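Local coordinates for plantazolicin methyltransferase BamL (Bacillus amyloliquefaciens subsp. plantarum, PDB 5DLY), which probably transfers a methyl group from S-adenosylmethionine to the N-terminal amine of desmethylplantazolicin, a step in making the antibiotic plantazolicin, at residues A[42-54]-A[227-241]. Sequence-based numbering, arbitrary orientation.
Sequences SISIETFLSFYSS and QFFSLMRNRNLQDAL
Ser-50 of the long helix 23-56 meets Leu-231 and Asn-234, near where one short helix gives way to the next. Its OG gives a hydrogen bond to Leu-231 O, 3.0 Å away, in the carbonyl plane and on a lone pair. The hydroxyl lies anti to its own backbone N (chi1 177°), which turns it to that carbonyl. Leu-231 O also accepts from Asn-234 N, so two donors grip it. Asn-234 lays its CB against Ser-50 OG, while its OD1 turns back as N-cap of helix 235-241 and accepts from Asn-236 N at 2.9 Å. Its ND2 gives to a water that in turn donates to Ser-50 O.

Toward the C-terminal end of 42-54, Leu-231 CD2 presses on the helix backbone, 3.3 Å from Phe-51 N. The Phe-51 ring stacks on Trp-261. Its CE2 meets Gln-227 OE1 obliquely at 3.5 Å, with ring and amide planes 50° apart.

Toward its N-terminal end, helix 235-241 runs nearly antiparallel to 42-54; their segment axes approach to 8.8 Å. Glu-46 spreads CB and CG over Leu-237 and Ala-240. A bend at chi2 (-60°) brings OE1 beside Asn-236 CB, and OE2 is hydrogen-bonded to Tyr-76 OH of helix 72-80. The Ile-43 and Leu-241 side chains cross at about a right angle, with Ile-43 CD1 3.8 Å from Leu-241 CD2. A water bridges Ser-42 OG and Ala-240 O.

The contact packs helices 226-232 and 235-241, late in the chain, against a helix on the central sheet of the Rossmann-like methyltransferase fold. Leucine, isoleucine and alanine carbons pack among small hydroxyls and the carbon part of Glu-46. One direct hydrogen bond and two water bridges tie the helices through backbone carbonyls, without a salt bridge between them.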
loop_
_atom_site.group_PDB
_atom_site.type_symbol
_atom_site.label_atom_id
_atom_site.label_comp_id
_atom_site.label_asym_id
_atom_site.label_seq_id
_atom_site.Cartn_x
_atom_site.Cartn_y
_atom_site.Cartn_z
ATOM N N SER A 42 -7.445 7.967 -0.767
ATOM C CA SER A 42 -6.992 9.301 -1.151
ATOM C C SER A 42 -6.000 9.875 -0.149
ATOM O O SER A 42 -5.098 10.617 -0.532
ATOM C CB SER A 42 -8.156 10.278 -1.345
ATOM O OG SER A 42 -8.856 10.501 -0.136
ATOM N N ILE A 43 -6.180 9.558 1.131
ATOM C CA ILE A 43 -5.227 10.018 2.142
ATOM C C ILE A 43 -3.837 9.410 1.937
ATOM O O ILE A 43 -2.828 10.124 1.947
ATOM C CB ILE A 43 -5.766 9.806 3.562
ATOM C CG1 ILE A 43 -6.973 10.714 3.758
ATOM C CG2 ILE A 43 -4.695 10.082 4.612
ATOM C CD1 ILE A 43 -7.831 10.329 4.936
ATOM N N SER A 44 -3.784 8.103 1.702
ATOM C CA SER A 44 -2.511 7.454 1.423
ATOM C C SER A 44 -1.845 7.976 0.155
ATOM O O SER A 44 -0.634 8.191 0.149
ATOM C CB SER A 44 -2.688 5.947 1.347
ATOM O OG SER A 44 -3.120 5.449 2.597
ATOM N N ILE A 45 -2.638 8.186 -0.899
ATOM C CA ILE A 45 -2.105 8.710 -2.165
ATOM C C ILE A 45 -1.563 10.132 -1.980
ATOM O O ILE A 45 -0.434 10.431 -2.375
ATOM C CB ILE A 45 -3.162 8.686 -3.294
ATOM C CG1 ILE A 45 -3.573 7.241 -3.626
ATOM C CG2 ILE A 45 -2.642 9.434 -4.522
ATOM C CD1 ILE A 45 -4.862 7.130 -4.429
ATOM N N GLU A 46 -2.355 11.003 -1.355
ATOM C CA GLU A 46 -1.897 12.376 -1.163
ATOM C C GLU A 46 -0.697 12.457 -0.224
ATOM O O GLU A 46 0.104 13.396 -0.310
ATOM C CB GLU A 46 -3.036 13.296 -0.695
ATOM C CG GLU A 46 -4.171 13.470 -1.706
ATOM C CD GLU A 46 -3.743 14.066 -3.047
ATOM O OE1 GLU A 46 -2.662 14.675 -3.142
ATOM O OE2 GLU A 46 -4.502 13.921 -4.029
ATOM N N THR A 47 -0.552 11.461 0.652
ATOM C CA THR A 47 0.599 11.394 1.541
ATOM C C THR A 47 1.844 11.159 0.701
ATOM O O THR A 47 2.820 11.883 0.861
ATOM C CB THR A 47 0.432 10.316 2.627
ATOM O OG1 THR A 47 -0.659 10.672 3.479
ATOM C CG2 THR A 47 1.691 10.181 3.491
ATOM N N PHE A 48 1.814 10.196 -0.224
ATOM C CA PHE A 48 3.023 9.985 -1.017
ATOM C C PHE A 48 3.303 11.118 -2.001
ATOM O O PHE A 48 4.460 11.439 -2.252
ATOM C CB PHE A 48 3.165 8.564 -1.615
ATOM C CG PHE A 48 2.250 8.248 -2.783
ATOM C CD1 PHE A 48 2.370 8.905 -4.010
ATOM C CD2 PHE A 48 1.343 7.198 -2.681
ATOM C CE1 PHE A 48 1.556 8.550 -5.087
ATOM C CE2 PHE A 48 0.533 6.837 -3.752
ATOM C CZ PHE A 48 0.636 7.521 -4.953
ATOM N N LEU A 49 2.248 11.742 -2.526
ATOM C CA LEU A 49 2.429 12.906 -3.402
ATOM C C LEU A 49 3.010 14.095 -2.656
ATOM O O LEU A 49 3.893 14.791 -3.177
ATOM C CB LEU A 49 1.124 13.272 -4.097
ATOM C CG LEU A 49 0.627 12.230 -5.095
ATOM C CD1 LEU A 49 -0.753 12.618 -5.586
ATOM C CD2 LEU A 49 1.593 12.054 -6.259
ATOM N N SER A 50 2.536 14.325 -1.436
ATOM C CA SER A 50 3.068 15.419 -0.634
ATOM C C SER A 50 4.520 15.150 -0.263
ATOM O O SER A 50 5.350 16.056 -0.320
ATOM C CB SER A 50 2.228 15.641 0.617
ATOM O OG SER A 50 2.811 16.659 1.420
ATOM N N PHE A 51 4.824 13.901 0.097
ATOM C CA PHE A 51 6.185 13.507 0.428
ATOM C C PHE A 51 7.118 13.760 -0.749
ATOM O O PHE A 51 8.185 14.358 -0.580
ATOM C CB PHE A 51 6.258 12.030 0.848
ATOM C CG PHE A 51 7.651 11.563 1.171
ATOM C CD1 PHE A 51 8.478 11.033 0.170
ATOM C CD2 PHE A 51 8.147 11.644 2.473
ATOM C CE1 PHE A 51 9.769 10.603 0.467
ATOM C CE2 PHE A 51 9.441 11.212 2.772
ATOM C CZ PHE A 51 10.248 10.695 1.767
ATOM N N TYR A 52 6.694 13.326 -1.937
ATOM C CA TYR A 52 7.544 13.397 -3.123
ATOM C C TYR A 52 7.902 14.845 -3.479
ATOM O O TYR A 52 9.082 15.168 -3.694
ATOM C CB TYR A 52 6.921 12.639 -4.319
ATOM C CG TYR A 52 7.946 12.352 -5.393
ATOM C CD1 TYR A 52 8.254 13.314 -6.360
ATOM C CD2 TYR A 52 8.644 11.144 -5.415
ATOM C CE1 TYR A 52 9.221 13.078 -7.323
ATOM C CE2 TYR A 52 9.608 10.896 -6.385
ATOM C CZ TYR A 52 9.895 11.870 -7.326
ATOM O OH TYR A 52 10.860 11.636 -8.282
ATOM N N SER A 53 6.888 15.704 -3.514
ATOM C CA SER A 53 7.070 17.133 -3.803
ATOM C C SER A 53 7.929 17.841 -2.758
ATOM O O SER A 53 8.770 18.672 -3.105
ATOM C CB SER A 53 5.720 17.843 -3.933
ATOM O OG SER A 53 5.203 17.727 -5.247
ATOM N N SER A 54 7.721 17.507 -1.487
ATOM C CA SER A 54 8.496 18.086 -0.392
ATOM C C SER A 54 9.971 17.688 -0.498
ATOM O O SER A 54 10.861 18.543 -0.433
ATOM C CB SER A 54 7.909 17.661 0.962
ATOM O OG SER A 54 8.670 18.165 2.042
ATOM N N GLN A 227 9.138 16.037 9.184
ATOM C CA GLN A 227 8.496 15.414 8.035
ATOM C C GLN A 227 6.983 15.629 8.076
ATOM O O GLN A 227 6.382 15.984 7.062
ATOM C CB GLN A 227 8.815 13.918 7.972
ATOM C CG GLN A 227 8.594 13.318 6.593
ATOM C CD GLN A 227 9.870 13.240 5.771
ATOM O OE1 GLN A 227 10.058 13.997 4.819
ATOM N NE2 GLN A 227 10.758 12.317 6.139
ATOM N N PHE A 228 6.376 15.421 9.245
ATOM C CA PHE A 228 4.932 15.658 9.411
ATOM C C PHE A 228 4.603 17.114 9.106
ATOM O O PHE A 228 3.670 17.400 8.353
ATOM C CB PHE A 228 4.476 15.267 10.816
ATOM C CG PHE A 228 3.011 15.501 11.086
ATOM C CD1 PHE A 228 2.082 14.489 10.869
ATOM C CD2 PHE A 228 2.563 16.715 11.596
ATOM C CE1 PHE A 228 0.732 14.690 11.132
ATOM C CE2 PHE A 228 1.215 16.924 11.857
ATOM C CZ PHE A 228 0.299 15.904 11.638
ATOM N N PHE A 229 5.386 18.037 9.665
ATOM C CA PHE A 229 5.183 19.461 9.415
ATOM C C PHE A 229 5.163 19.753 7.920
ATOM O O PHE A 229 4.265 20.430 7.437
ATOM C CB PHE A 229 6.255 20.318 10.101
ATOM C CG PHE A 229 5.998 21.801 10.006
ATOM C CD1 PHE A 229 6.528 22.549 8.962
ATOM C CD2 PHE A 229 5.225 22.450 10.966
ATOM C CE1 PHE A 229 6.292 23.915 8.873
ATOM C CE2 PHE A 229 4.984 23.812 10.884
ATOM C CZ PHE A 229 5.518 24.547 9.835
ATOM N N SER A 230 6.149 19.230 7.192
ATOM C CA SER A 230 6.236 19.461 5.749
ATOM C C SER A 230 5.033 18.875 5.004
ATOM O O SER A 230 4.424 19.556 4.188
ATOM C CB SER A 230 7.542 18.900 5.173
ATOM O OG SER A 230 8.676 19.460 5.807
ATOM N N LEU A 231 4.686 17.623 5.306
ATOM C CA LEU A 231 3.543 16.964 4.667
ATOM C C LEU A 231 2.244 17.746 4.828
ATOM O O LEU A 231 1.504 17.935 3.858
ATOM C CB LEU A 231 3.351 15.543 5.202
ATOM C CG LEU A 231 4.435 14.510 4.900
ATOM C CD1 LEU A 231 4.120 13.196 5.594
ATOM C CD2 LEU A 231 4.566 14.290 3.407
ATOM N N MET A 232 1.976 18.204 6.052
ATOM C CA MET A 232 0.713 18.870 6.379
ATOM C C MET A 232 0.557 20.277 5.794
ATOM O O MET A 232 -0.540 20.837 5.814
ATOM C CB MET A 232 0.477 18.881 7.895
ATOM C CG MET A 232 0.099 17.527 8.483
ATOM S SD MET A 232 -1.213 16.642 7.606
ATOM C CE MET A 232 -2.557 17.818 7.742
ATOM N N ARG A 233 1.647 20.837 5.278
ATOM C CA ARG A 233 1.605 22.097 4.533
ATOM C C ARG A 233 0.947 21.952 3.156
ATOM O O ARG A 233 0.531 22.944 2.552
ATOM C CB ARG A 233 3.018 22.666 4.357
ATOM C CG ARG A 233 3.530 23.455 5.551
ATOM C CD ARG A 233 5.002 23.829 5.402
ATOM N NE ARG A 233 5.265 24.731 4.277
ATOM C CZ ARG A 233 5.645 26.006 4.384
ATOM N NH1 ARG A 233 5.821 26.572 5.576
ATOM N NH2 ARG A 233 5.859 26.722 3.288
ATOM N N ASN A 234 0.857 20.719 2.662
ATOM C CA ASN A 234 0.356 20.468 1.317
ATOM C C ASN A 234 -1.167 20.518 1.263
ATOM O O ASN A 234 -1.841 19.727 1.919
ATOM C CB ASN A 234 0.893 19.125 0.796
ATOM C CG ASN A 234 0.598 18.899 -0.678
ATOM O OD1 ASN A 234 -0.561 18.804 -1.083
ATOM N ND2 ASN A 234 1.650 18.778 -1.485
ATOM N N ARG A 235 -1.696 21.455 0.473
ATOM C CA ARG A 235 -3.139 21.687 0.387
ATOM C C ARG A 235 -3.931 20.500 -0.162
ATOM O O ARG A 235 -5.089 20.311 0.203
ATOM C CB ARG A 235 -3.439 22.945 -0.433
ATOM C CG ARG A 235 -3.201 24.245 0.319
ATOM C CD ARG A 235 -3.571 25.449 -0.538
ATOM N NE ARG A 235 -2.550 25.731 -1.547
ATOM C CZ ARG A 235 -1.750 26.796 -1.544
ATOM N NH1 ARG A 235 -1.851 27.717 -0.591
ATOM N NH2 ARG A 235 -0.852 26.950 -2.508
ATOM N N ASN A 236 -3.307 19.705 -1.031
ATOM C CA ASN A 236 -3.972 18.532 -1.589
ATOM C C ASN A 236 -4.214 17.467 -0.523
ATOM O O ASN A 236 -5.259 16.817 -0.517
ATOM C CB ASN A 236 -3.182 17.948 -2.767
ATOM C CG ASN A 236 -3.039 18.923 -3.922
ATOM O OD1 ASN A 236 -1.926 19.230 -4.352
ATOM N ND2 ASN A 236 -4.162 19.400 -4.439
ATOM N N LEU A 237 -3.242 17.298 0.374
ATOM C CA LEU A 237 -3.377 16.372 1.495
ATOM C C LEU A 237 -4.421 16.880 2.487
ATOM O O LEU A 237 -5.234 16.108 2.992
ATOM C CB LEU A 237 -2.024 16.146 2.182
ATOM C CG LEU A 237 -2.000 15.272 3.444
ATOM C CD1 LEU A 237 -2.615 13.898 3.188
ATOM C CD2 LEU A 237 -0.586 15.122 3.986
ATOM N N GLN A 238 -4.396 18.180 2.749
ATOM C CA GLN A 238 -5.425 18.816 3.574
ATOM C C GLN A 238 -6.825 18.559 3.017
ATOM O O GLN A 238 -7.724 18.159 3.759
ATOM C CB GLN A 238 -5.193 20.322 3.666
ATOM C CG GLN A 238 -3.936 20.733 4.408
ATOM C CD GLN A 238 -3.674 22.224 4.298
ATOM O OE1 GLN A 238 -4.479 22.972 3.734
ATOM N NE2 GLN A 238 -2.544 22.660 4.826
ATOM N N ASP A 239 -7.003 18.786 1.715
ATOM C CA ASP A 239 -8.295 18.590 1.051
ATOM C C ASP A 239 -8.805 17.149 1.174
ATOM O O ASP A 239 -9.998 16.929 1.386
ATOM C CB ASP A 239 -8.221 19.011 -0.424
ATOM C CG ASP A 239 -8.131 20.525 -0.607
ATOM O OD1 ASP A 239 -8.368 21.281 0.366
ATOM O OD2 ASP A 239 -7.818 20.963 -1.738
ATOM N N ALA A 240 -7.897 16.179 1.054
ATOM C CA ALA A 240 -8.245 14.762 1.179
ATOM C C ALA A 240 -8.711 14.423 2.592
ATOM O O ALA A 240 -9.590 13.575 2.780
ATOM C CB ALA A 240 -7.067 13.878 0.785
ATOM N N LEU A 241 -8.131 15.098 3.579
ATOM C CA LEU A 241 -8.479 14.849 4.977
ATOM C C LEU A 241 -9.815 15.507 5.335
ATOM O O LEU A 241 -10.506 15.078 6.265
ATOM C CB LEU A 241 -7.353 15.323 5.909
ATOM C CG LEU A 241 -6.081 14.462 5.936
ATOM C CD1 LEU A 241 -4.854 15.268 6.335
ATOM C CD2 LEU A 241 -6.237 13.249 6.845
HETATM O O HOH W 1 -10.665 12.343 0.489
HETATM O O HOH W 2 4.522 18.702 -0.479
#